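Local structure of type II secretion system protein F (Vibrio cholerae, 3C1Q) at residues B[29-41]-B[51-64]. The protein is an inner-membrane component of the type II secretion system, probably required for energy-dependent export of proteases and toxins from the periplasm, and is represented by its first cytoplasmic domain. Sequence-based numbering, arbitrary orientation.
Sequences MPLEECLRAVAEQ and LVAVRAKVTEGYTL
Leu35 enters a hole as a knob: Leu51, Val54 and Val58 of helix 51-59 form three of its walls, and Leu64, beyond the turn at Gly61, supplies the fourth. With CG anti to the carbonyl carbon (chi1 -72°), CD1 of Leu35 is carried to 3.9 Å from CG2 of Val58, and the two side chains cross at about a right angle. CB of Leu35 lies 3.8 Å from CB of Arg55. At one end of this apolar strip CD2 of Leu31 reaches CB of Leu64 at 3.9 Å; at the other, CG1 of Val38 meets CD1 of Leu51 at 3.5 Å, while the small Ala39 packs on Leu51 and Val52. The axes of helices 31-40 and 51-59 run antiparallel at 167° and approach to 8.8 Å, as in an alpha-helical hairpin within this all-helical domain.

The polar interactions lie beside that strip. Arg55, extended from CG to NE, runs alongside Glu32, whose bend at chi2 turns the carboxylate towards the guanidinium. OE1 of Glu32 alone takes both contacts, at 2.8 Å from NH1 and 2.9 Å from NE of Arg55; it comes in obliquely and both hydrogen bonds are weak, so the attraction is probably more electrostatic than directional. NE of Arg36 lies over a guanidinium face of Arg55, the planes inclined by 45°; separately, the NH2 atoms of Arg36 and Arg55 approach to 3.1 Å, a close pairing of like charges.

Val38 and Leu64 also reach outside the pair, to helices 11-26 and 77-89, joining the hairpin to both. The chemistry is thus divided: leucine, valine and alanine packing, with the aliphatic part of Arg55, links the helices, whereas Glu32 would partly offset the guanidinium charge beside Arg36.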
loop_
_atom_site.group_PDB
_atom_site.type_symbol
_atom_site.label_atom_id
_atom_site.label_comp_id
_atom_site.label_asym_id
_atom_site.label_seq_id
_atom_site.Cartn_x
_atom_site.Cartn_y
_atom_site.Cartn_z
HETATM N N MSE B 29 -2.024 -13.468 -6.301
HETATM C CA MSE B 29 -3.407 -13.693 -5.909
HETATM C C MSE B 29 -4.339 -13.415 -7.103
HETATM O O MSE B 29 -4.152 -12.428 -7.822
HETATM C CB MSE B 29 -3.747 -12.777 -4.735
HETATM C CG MSE B 29 -5.200 -12.831 -4.274
HETATM SE SE MSE B 29 -5.522 -11.660 -2.747
HETATM C CE MSE B 29 -3.717 -11.933 -1.995
ATOM N N PRO B 30 -5.341 -14.291 -7.322
ATOM C CA PRO B 30 -6.326 -14.073 -8.394
ATOM C C PRO B 30 -6.972 -12.707 -8.324
ATOM O O PRO B 30 -7.248 -12.227 -7.250
ATOM C CB PRO B 30 -7.349 -15.180 -8.140
ATOM C CG PRO B 30 -6.539 -16.251 -7.554
ATOM C CD PRO B 30 -5.606 -15.565 -6.624
ATOM N N LEU B 31 -7.221 -12.096 -9.477
ATOM C CA LEU B 31 -7.725 -10.728 -9.529
ATOM C C LEU B 31 -8.992 -10.517 -8.699
ATOM O O LEU B 31 -9.087 -9.529 -7.980
ATOM C CB LEU B 31 -7.969 -10.307 -10.977
ATOM C CG LEU B 31 -8.470 -8.879 -11.168
ATOM C CD1 LEU B 31 -7.486 -7.880 -10.560
ATOM C CD2 LEU B 31 -8.737 -8.596 -12.668
ATOM N N GLU B 32 -9.958 -11.435 -8.789
ATOM C CA GLU B 32 -11.207 -11.258 -8.033
ATOM C C GLU B 32 -10.936 -11.207 -6.531
ATOM O O GLU B 32 -11.601 -10.453 -5.802
ATOM C CB GLU B 32 -12.253 -12.321 -8.396
ATOM C CG GLU B 32 -11.932 -13.737 -7.969
ATOM C CD GLU B 32 -12.453 -14.103 -6.574
ATOM O OE1 GLU B 32 -12.931 -13.208 -5.822
ATOM O OE2 GLU B 32 -12.384 -15.306 -6.229
ATOM N N GLU B 33 -9.975 -12.007 -6.073
ATOM C CA GLU B 33 -9.637 -12.062 -4.645
ATOM C C GLU B 33 -8.949 -10.758 -4.248
ATOM O O GLU B 33 -9.187 -10.206 -3.150
ATOM C CB GLU B 33 -8.721 -13.263 -4.325
ATOM C CG GLU B 33 -9.354 -14.665 -4.423
ATOM C CD GLU B 33 -8.368 -15.844 -4.141
ATOM O OE1 GLU B 33 -7.340 -15.693 -3.410
ATOM O OE2 GLU B 33 -8.639 -16.960 -4.648
ATOM N N CYS B 34 -8.078 -10.266 -5.126
ATOM C CA CYS B 34 -7.444 -8.961 -4.910
ATOM C C CYS B 34 -8.470 -7.845 -4.745
ATOM O O CYS B 34 -8.378 -7.020 -3.826
ATOM C CB CYS B 34 -6.503 -8.599 -6.055
ATOM S SG CYS B 34 -5.126 -9.743 -6.281
ATOM N N LEU B 35 -9.433 -7.796 -5.659
ATOM C CA LEU B 35 -10.490 -6.769 -5.611
ATOM C C LEU B 35 -11.332 -6.862 -4.341
ATOM O O LEU B 35 -11.684 -5.841 -3.759
ATOM C CB LEU B 35 -11.369 -6.848 -6.847
ATOM C CG LEU B 35 -10.734 -6.360 -8.155
ATOM C CD1 LEU B 35 -11.493 -6.880 -9.373
ATOM C CD2 LEU B 35 -10.649 -4.822 -8.196
ATOM N N ARG B 36 -11.639 -8.080 -3.906
ATOM C CA ARG B 36 -12.346 -8.282 -2.639
ATOM C C ARG B 36 -11.587 -7.651 -1.468
ATOM O O ARG B 36 -12.166 -6.933 -0.668
ATOM C CB ARG B 36 -12.574 -9.762 -2.362
ATOM C CG ARG B 36 -13.409 -10.022 -1.097
ATOM C CD ARG B 36 -13.304 -11.439 -0.614
ATOM N NE ARG B 36 -14.220 -12.348 -1.302
ATOM C CZ ARG B 36 -15.388 -12.788 -0.815
ATOM N NH1 ARG B 36 -15.847 -12.391 0.374
ATOM N NH2 ARG B 36 -16.124 -13.630 -1.529
ATOM N N ALA B 37 -10.293 -7.946 -1.360
ATOM C CA ALA B 37 -9.459 -7.400 -0.307
ATOM C C ALA B 37 -9.439 -5.875 -0.319
ATOM O O ALA B 37 -9.618 -5.248 0.733
ATOM C CB ALA B 37 -8.016 -7.966 -0.420
ATOM N N VAL B 38 -9.246 -5.258 -1.485
ATOM C CA VAL B 38 -9.177 -3.788 -1.532
ATOM C C VAL B 38 -10.536 -3.184 -1.069
ATOM O O VAL B 38 -10.571 -2.218 -0.281
ATOM C CB VAL B 38 -8.729 -3.244 -2.940
ATOM C CG1 VAL B 38 -8.571 -1.728 -2.902
ATOM C CG2 VAL B 38 -7.408 -3.910 -3.385
ATOM N N ALA B 39 -11.634 -3.804 -1.488
ATOM C CA ALA B 39 -12.970 -3.411 -1.052
ATOM C C ALA B 39 -13.136 -3.494 0.464
ATOM O O ALA B 39 -13.575 -2.535 1.098
ATOM C CB ALA B 39 -14.049 -4.282 -1.727
ATOM N N GLU B 40 -12.799 -4.650 1.028
ATOM C CA GLU B 40 -12.946 -4.910 2.466
ATOM C C GLU B 40 -12.139 -3.941 3.304
ATOM O O GLU B 40 -12.501 -3.669 4.443
ATOM C CB GLU B 40 -12.428 -6.304 2.802
ATOM C CG GLU B 40 -13.253 -7.458 2.282
ATOM C CD GLU B 40 -12.539 -8.803 2.430
ATOM O OE1 GLU B 40 -11.291 -8.834 2.540
ATOM O OE2 GLU B 40 -13.234 -9.844 2.426
ATOM N N GLN B 41 -11.017 -3.483 2.750
ATOM C CA GLN B 41 -10.097 -2.605 3.461
ATOM C C GLN B 41 -10.378 -1.103 3.298
ATOM O O GLN B 41 -9.689 -0.283 3.875
ATOM C CB GLN B 41 -8.651 -2.924 3.056
ATOM C CG GLN B 41 -8.219 -4.335 3.458
ATOM C CD GLN B 41 -6.859 -4.697 2.934
ATOM O OE1 GLN B 41 -5.983 -3.836 2.817
ATOM N NE2 GLN B 41 -6.669 -5.974 2.599
ATOM N N LEU B 51 -15.679 -0.907 -5.787
ATOM C CA LEU B 51 -14.793 -2.082 -5.879
ATOM C C LEU B 51 -15.551 -3.410 -5.809
ATOM O O LEU B 51 -15.213 -4.366 -6.518
ATOM C CB LEU B 51 -13.693 -2.003 -4.827
ATOM C CG LEU B 51 -12.698 -0.867 -5.109
ATOM C CD1 LEU B 51 -11.768 -0.674 -3.926
ATOM C CD2 LEU B 51 -11.924 -1.119 -6.404
ATOM N N VAL B 52 -16.602 -3.466 -5.003
ATOM C CA VAL B 52 -17.421 -4.669 -4.932
ATOM C C VAL B 52 -18.122 -4.885 -6.281
ATOM O O VAL B 52 -18.190 -6.014 -6.784
ATOM C CB VAL B 52 -18.422 -4.571 -3.752
ATOM C CG1 VAL B 52 -19.485 -5.671 -3.803
ATOM C CG2 VAL B 52 -17.668 -4.658 -2.429
ATOM N N ALA B 53 -18.616 -3.802 -6.871
ATOM C CA ALA B 53 -19.305 -3.862 -8.153
ATOM C C ALA B 53 -18.352 -4.306 -9.264
ATOM O O ALA B 53 -18.694 -5.145 -10.076
ATOM C CB ALA B 53 -19.941 -2.490 -8.494
ATOM N N VAL B 54 -17.151 -3.733 -9.277
ATOM C CA VAL B 54 -16.124 -4.124 -10.235
ATOM C C VAL B 54 -15.749 -5.600 -10.047
ATOM O O VAL B 54 -15.611 -6.350 -11.035
ATOM C CB VAL B 54 -14.883 -3.194 -10.115
ATOM C CG1 VAL B 54 -13.706 -3.710 -10.941
ATOM C CG2 VAL B 54 -15.261 -1.762 -10.584
ATOM N N ARG B 55 -15.581 -6.017 -8.798
ATOM C CA ARG B 55 -15.291 -7.418 -8.505
ATOM C C ARG B 55 -16.383 -8.343 -9.019
ATOM O O ARG B 55 -16.088 -9.389 -9.611
ATOM C CB ARG B 55 -15.109 -7.670 -7.020
ATOM C CG ARG B 55 -14.600 -9.096 -6.797
ATOM C CD ARG B 55 -14.680 -9.591 -5.402
ATOM N NE ARG B 55 -14.787 -11.049 -5.457
ATOM C CZ ARG B 55 -15.492 -11.800 -4.612
ATOM N NH1 ARG B 55 -15.539 -13.119 -4.789
ATOM N NH2 ARG B 55 -16.138 -11.252 -3.581
ATOM N N ALA B 56 -17.637 -7.969 -8.769
ATOM C CA ALA B 56 -18.767 -8.770 -9.228
ATOM C C ALA B 56 -18.662 -8.959 -10.749
ATOM O O ALA B 56 -18.745 -10.089 -11.253
ATOM C CB ALA B 56 -20.073 -8.116 -8.835
ATOM N N LYS B 57 -18.399 -7.875 -11.472
ATOM C CA LYS B 57 -18.314 -7.949 -12.934
ATOM C C LYS B 57 -17.161 -8.835 -13.406
ATOM O O LYS B 57 -17.313 -9.598 -14.356
ATOM C CB LYS B 57 -18.224 -6.553 -13.550
ATOM C CG LYS B 57 -19.560 -5.807 -13.502
ATOM C CD LYS B 57 -19.528 -4.534 -14.305
ATOM C CE LYS B 57 -19.643 -4.766 -15.791
ATOM N NZ LYS B 57 -20.097 -3.551 -16.533
ATOM N N VAL B 58 -16.017 -8.749 -12.730
ATOM C CA VAL B 58 -14.860 -9.568 -13.082
ATOM C C VAL B 58 -15.188 -11.050 -12.890
ATOM O O VAL B 58 -14.848 -11.873 -13.735
ATOM C CB VAL B 58 -13.629 -9.162 -12.260
ATOM C CG1 VAL B 58 -12.543 -10.243 -12.309
ATOM C CG2 VAL B 58 -13.109 -7.790 -12.778
ATOM N N THR B 59 -15.859 -11.389 -11.795
ATOM C CA THR B 59 -16.248 -12.794 -11.557
ATOM C C THR B 59 -17.250 -13.283 -12.613
ATOM O O THR B 59 -17.323 -14.486 -12.885
ATOM C CB THR B 59 -16.837 -12.998 -10.146
ATOM O OG1 THR B 59 -18.144 -12.407 -10.073
ATOM C CG2 THR B 59 -15.914 -12.384 -9.082
ATOM N N GLU B 60 -18.007 -12.360 -13.207
ATOM C CA GLU B 60 -18.976 -12.700 -14.258
ATOM C C GLU B 60 -18.347 -12.786 -15.658
ATOM O O GLU B 60 -19.021 -13.178 -16.623
ATOM C CB GLU B 60 -20.128 -11.696 -14.256
ATOM C CG GLU B 60 -21.003 -11.798 -13.009
ATOM C CD GLU B 60 -21.793 -10.533 -12.705
ATOM O OE1 GLU B 60 -21.789 -9.580 -13.528
ATOM O OE2 GLU B 60 -22.425 -10.475 -11.622
ATOM N N GLY B 61 -17.063 -12.437 -15.761
ATOM C CA GLY B 61 -16.294 -12.578 -17.007
ATOM C C GLY B 61 -15.969 -11.291 -17.750
ATOM O O GLY B 61 -15.307 -11.313 -18.803
ATOM N N TYR B 62 -16.398 -10.158 -17.207
ATOM C CA TYR B 62 -15.974 -8.870 -17.740
ATOM C C TYR B 62 -14.513 -8.661 -17.415
ATOM O O TYR B 62 -14.050 -9.058 -16.346
ATOM C CB TYR B 62 -16.786 -7.748 -17.123
ATOM C CG TYR B 62 -18.244 -7.759 -17.506
ATOM C CD1 TYR B 62 -18.660 -7.201 -18.697
ATOM C CD2 TYR B 62 -19.216 -8.307 -16.665
ATOM C CE1 TYR B 62 -19.982 -7.194 -19.047
ATOM C CE2 TYR B 62 -20.541 -8.297 -17.003
ATOM C CZ TYR B 62 -20.930 -7.737 -18.202
ATOM O OH TYR B 62 -22.260 -7.727 -18.540
ATOM N N THR B 63 -13.776 -8.032 -18.319
ATOM C CA THR B 63 -12.396 -7.670 -18.003
ATOM C C THR B 63 -12.360 -6.541 -16.964
ATOM O O THR B 63 -13.350 -5.840 -16.725
ATOM C CB THR B 63 -11.626 -7.223 -19.237
ATOM O OG1 THR B 63 -12.384 -6.201 -19.892
ATOM C CG2 THR B 63 -11.368 -8.386 -20.184
ATOM N N LEU B 64 -11.222 -6.389 -16.318
ATOM C CA LEU B 64 -11.047 -5.286 -15.402
ATOM C C LEU B 64 -11.201 -3.961 -16.143
ATOM O O LEU B 64 -11.943 -3.081 -15.696
ATOM C CB LEU B 64 -9.699 -5.365 -14.704
ATOM C CG LEU B 64 -9.420 -4.249 -13.689
ATOM C CD1 LEU B 64 -10.476 -4.184 -12.592
ATOM C CD2 LEU B 64 -8.010 -4.399 -13.078
#